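Local structure of phospholipase A1 (Streptomyces albidoflavus, 4HYQ) at residues G26-L38 / P45-V57. The protein hydrolyses glycerophospholipids as a phospholipase A1, probably releasing the fatty acid from the sn-1 position, and belongs to the GDSL-like lipases of the SGNH hydrolase clan. Sequence-based numbering, arbitrary orientation.
Sequences GDCRRTPKAYPAL and PASFDFVACSGAV
F50 is gripped on its two faces by R30 and P36, a worked example of how an edge strand of the SGNH hydrolase fold, here 47-50 at the border of the parallel sheet, is covered by the loop before helix 35-43 and the first turn of that helix. CD of R30 lies 3.8 Å from the ring centroid on one side, while CB of P36 makes the matching CH-pi contact at 4.2 Å on the other. T31 O meets the ring edge in its plane, and the methyl of A34, the N-cap residue of the helix, closes on CZ at the far end. With CG anti to the backbone N (chi1 -166°), F50 directs its ring from the strand toward segment 26-38. R30 slides past the ring in the opposite direction, then bends at chi3 (-71°) so that NH1 bonds A52 O, 2.9 Å away. That oxygen lies near the guanidinium plane, although the donor stands above the carbonyl plane rather than in it. Two residues earlier in the strand, F48 packs more lightly, bringing CZ within 3.6 Å of P36 O, and its ring also meets that of Y5 on the neighbouring strand 4-9.

Beyond A52 the firm part continues, with S54 N donating to C28 O over 3.0 Å beside the C28-C53 disulfide. The looser, wetter side begins at D27, R29 and S54. One water, held by D27 O and R29 NH1, reaches across only through a weak bond to S54 OG; a second spans the segments by donating to S54 O and, weakly, to D27 O. S54 OG also makes a weak hydrogen bond to a pentaethylene glycol, probably from the crystallisation liquor. Next to this wet margin the two segments are joined covalently, SG of C28 lying 2.1 Å from SG of C53 at a chi3 of -81°.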
# COMPACT_ATOMS: atom_id res chain seq x y z
N GLY A 26 10.11 5.04 -14.88
CA GLY A 26 10.59 6.26 -14.27
C GLY A 26 10.42 6.32 -12.76
O GLY A 26 10.67 5.33 -12.06
N ASP A 27 9.98 7.48 -12.26
CA ASP A 27 9.78 7.67 -10.82
C ASP A 27 8.65 6.82 -10.27
O ASP A 27 8.48 6.73 -9.05
CB ASP A 27 9.47 9.14 -10.50
CG ASP A 27 10.68 10.06 -10.68
OD1 ASP A 27 11.74 9.58 -11.11
OD2 ASP A 27 10.54 11.26 -10.38
N CYS A 28 7.86 6.19 -11.14
CA CYS A 28 6.78 5.34 -10.63
C CYS A 28 7.35 4.11 -9.97
O CYS A 28 6.72 3.49 -9.11
CB CYS A 28 5.86 4.90 -11.75
SG CYS A 28 4.71 6.20 -12.29
N ARG A 29 8.56 3.74 -10.39
CA ARG A 29 9.24 2.58 -9.85
C ARG A 29 8.43 1.29 -9.69
O ARG A 29 8.20 0.79 -8.58
CB ARG A 29 9.93 2.95 -8.52
CG ARG A 29 11.18 3.84 -8.71
CD ARG A 29 12.08 3.84 -7.45
NE ARG A 29 13.35 4.52 -7.70
CZ ARG A 29 13.50 5.84 -7.78
NH1 ARG A 29 12.47 6.66 -7.62
NH2 ARG A 29 14.70 6.35 -8.06
N ARG A 30 7.99 0.76 -10.83
CA ARG A 30 7.31 -0.52 -10.85
C ARG A 30 8.43 -1.54 -11.06
O ARG A 30 9.44 -1.22 -11.70
CB ARG A 30 6.33 -0.61 -12.02
CG ARG A 30 5.08 0.22 -11.80
CD ARG A 30 4.11 0.03 -12.95
NE ARG A 30 4.56 0.67 -14.19
CZ ARG A 30 4.32 1.94 -14.51
NH1 ARG A 30 3.63 2.73 -13.69
NH2 ARG A 30 4.77 2.40 -15.66
N THR A 31 8.26 -2.74 -10.51
CA THR A 31 9.26 -3.79 -10.63
C THR A 31 8.61 -5.16 -10.77
O THR A 31 7.49 -5.38 -10.28
CB THR A 31 10.22 -3.82 -9.39
OG1 THR A 31 10.83 -5.12 -9.29
CG2 THR A 31 9.46 -3.54 -8.09
N PRO A 32 9.28 -6.09 -11.47
CA PRO A 32 8.74 -7.44 -11.65
C PRO A 32 8.73 -8.22 -10.35
O PRO A 32 8.18 -9.33 -10.28
CB PRO A 32 9.67 -8.05 -12.70
CG PRO A 32 10.97 -7.34 -12.46
CD PRO A 32 10.52 -5.92 -12.26
N LYS A 33 9.34 -7.64 -9.31
CA LYS A 33 9.37 -8.27 -8.00
C LYS A 33 8.17 -7.86 -7.15
O LYS A 33 8.00 -8.37 -6.04
CB LYS A 33 10.68 -7.92 -7.27
CG LYS A 33 11.91 -8.44 -8.03
CD LYS A 33 13.16 -8.44 -7.15
CE LYS A 33 14.23 -9.32 -7.75
NZ LYS A 33 15.33 -9.52 -6.76
N ALA A 34 7.34 -6.96 -7.67
CA ALA A 34 6.14 -6.50 -6.96
C ALA A 34 5.05 -7.57 -7.09
O ALA A 34 5.02 -8.29 -8.09
CB ALA A 34 5.64 -5.19 -7.57
N TYR A 35 4.16 -7.67 -6.11
CA TYR A 35 3.12 -8.70 -6.16
C TYR A 35 2.26 -8.77 -7.43
O TYR A 35 1.91 -9.86 -7.86
CB TYR A 35 2.23 -8.63 -4.88
CG TYR A 35 1.21 -7.52 -4.84
CD1 TYR A 35 -0.02 -7.64 -5.49
CD2 TYR A 35 1.49 -6.32 -4.17
CE1 TYR A 35 -0.94 -6.61 -5.49
CE2 TYR A 35 0.57 -5.27 -4.16
CZ TYR A 35 -0.64 -5.42 -4.83
OH TYR A 35 -1.53 -4.38 -4.88
N PRO A 36 1.93 -7.62 -8.08
CA PRO A 36 1.11 -7.77 -9.29
C PRO A 36 1.85 -8.51 -10.40
O PRO A 36 1.27 -9.34 -11.12
CB PRO A 36 0.81 -6.32 -9.70
CG PRO A 36 0.94 -5.55 -8.41
CD PRO A 36 2.14 -6.20 -7.76
N ALA A 37 3.13 -8.20 -10.55
CA ALA A 37 3.94 -8.84 -11.58
C ALA A 37 4.15 -10.31 -11.23
O ALA A 37 4.12 -11.16 -12.13
CB ALA A 37 5.28 -8.13 -11.72
N LEU A 38 4.37 -10.60 -9.95
CA LEU A 38 4.56 -11.99 -9.53
C LEU A 38 3.28 -12.77 -9.80
O LEU A 38 3.33 -13.90 -10.30
CB LEU A 38 4.90 -12.08 -8.03
CG LEU A 38 6.20 -11.39 -7.58
CD1 LEU A 38 6.33 -11.48 -6.06
CD2 LEU A 38 7.39 -12.05 -8.25
N PRO A 45 -2.89 -14.04 -16.95
CA PRO A 45 -4.17 -13.40 -17.27
C PRO A 45 -4.19 -13.06 -18.77
O PRO A 45 -3.14 -12.98 -19.39
CB PRO A 45 -4.16 -12.14 -16.40
CG PRO A 45 -2.69 -11.83 -16.29
CD PRO A 45 -2.09 -13.19 -16.05
N ALA A 46 -5.38 -12.87 -19.33
CA ALA A 46 -5.52 -12.55 -20.75
C ALA A 46 -4.67 -11.33 -21.11
O ALA A 46 -4.14 -11.24 -22.21
CB ALA A 46 -6.98 -12.28 -21.08
N SER A 47 -4.56 -10.40 -20.17
CA SER A 47 -3.75 -9.19 -20.36
C SER A 47 -3.32 -8.72 -18.98
O SER A 47 -3.93 -9.09 -17.97
CB SER A 47 -4.54 -8.09 -21.06
OG SER A 47 -5.68 -7.71 -20.32
N PHE A 48 -2.26 -7.93 -18.93
CA PHE A 48 -1.76 -7.43 -17.66
C PHE A 48 -1.30 -6.00 -17.84
O PHE A 48 -0.39 -5.72 -18.64
CB PHE A 48 -0.60 -8.32 -17.18
CG PHE A 48 0.10 -7.80 -15.96
CD1 PHE A 48 -0.63 -7.33 -14.87
CD2 PHE A 48 1.49 -7.79 -15.89
CE1 PHE A 48 0.01 -6.85 -13.72
CE2 PHE A 48 2.14 -7.31 -14.75
CZ PHE A 48 1.39 -6.84 -13.66
N ASP A 49 -1.96 -5.07 -17.15
CA ASP A 49 -1.59 -3.67 -17.21
C ASP A 49 -1.23 -3.24 -15.80
O ASP A 49 -2.07 -3.20 -14.91
CB ASP A 49 -2.72 -2.83 -17.76
CG ASP A 49 -3.01 -3.14 -19.21
OD1 ASP A 49 -2.12 -2.91 -20.06
OD2 ASP A 49 -4.12 -3.64 -19.50
N PHE A 50 0.05 -2.92 -15.62
CA PHE A 50 0.62 -2.54 -14.32
C PHE A 50 0.79 -1.03 -14.36
O PHE A 50 1.73 -0.53 -14.99
CB PHE A 50 1.97 -3.26 -14.19
CG PHE A 50 2.56 -3.27 -12.81
CD1 PHE A 50 1.92 -2.68 -11.72
CD2 PHE A 50 3.78 -3.90 -12.61
CE1 PHE A 50 2.51 -2.71 -10.45
CE2 PHE A 50 4.38 -3.94 -11.34
CZ PHE A 50 3.74 -3.35 -10.26
N VAL A 51 -0.11 -0.30 -13.70
CA VAL A 51 -0.04 1.15 -13.72
C VAL A 51 0.16 1.84 -12.37
O VAL A 51 0.08 3.08 -12.28
CB VAL A 51 -1.26 1.76 -14.44
CG1 VAL A 51 -1.21 1.38 -15.92
CG2 VAL A 51 -2.57 1.24 -13.81
N ALA A 52 0.44 1.05 -11.33
CA ALA A 52 0.70 1.60 -10.00
C ALA A 52 1.91 2.55 -10.09
O ALA A 52 2.81 2.34 -10.90
CB ALA A 52 0.99 0.45 -9.01
N CYS A 53 1.93 3.55 -9.22
CA CYS A 53 3.00 4.54 -9.27
C CYS A 53 3.40 5.04 -7.89
O CYS A 53 2.55 5.44 -7.10
CB CYS A 53 2.55 5.71 -10.16
SG CYS A 53 3.87 6.91 -10.56
N SER A 54 4.69 5.01 -7.59
CA SER A 54 5.18 5.49 -6.30
C SER A 54 4.70 6.92 -6.09
O SER A 54 4.80 7.76 -6.99
CB SER A 54 6.72 5.46 -6.27
OG SER A 54 7.20 5.97 -5.04
N GLY A 55 4.16 7.20 -4.90
CA GLY A 55 3.69 8.54 -4.60
C GLY A 55 2.25 8.87 -5.01
O GLY A 55 1.76 9.97 -4.74
N ALA A 56 1.57 7.92 -5.64
CA ALA A 56 0.21 8.15 -6.11
C ALA A 56 -0.79 8.50 -5.02
O ALA A 56 -0.74 7.92 -3.93
CB ALA A 56 -0.30 6.93 -6.88
N VAL A 57 -1.69 9.44 -5.32
CA VAL A 57 -2.76 9.79 -4.40
C VAL A 57 -4.04 9.39 -5.12
O VAL A 57 -4.00 9.02 -6.30
CB VAL A 57 -2.80 11.29 -4.05
CG1 VAL A 57 -1.58 11.62 -3.17
CG2 VAL A 57 -2.83 12.15 -5.30
O HOH W 1 10.09 6.83 -6.80
O HOH W 2 6.81 9.13 -8.43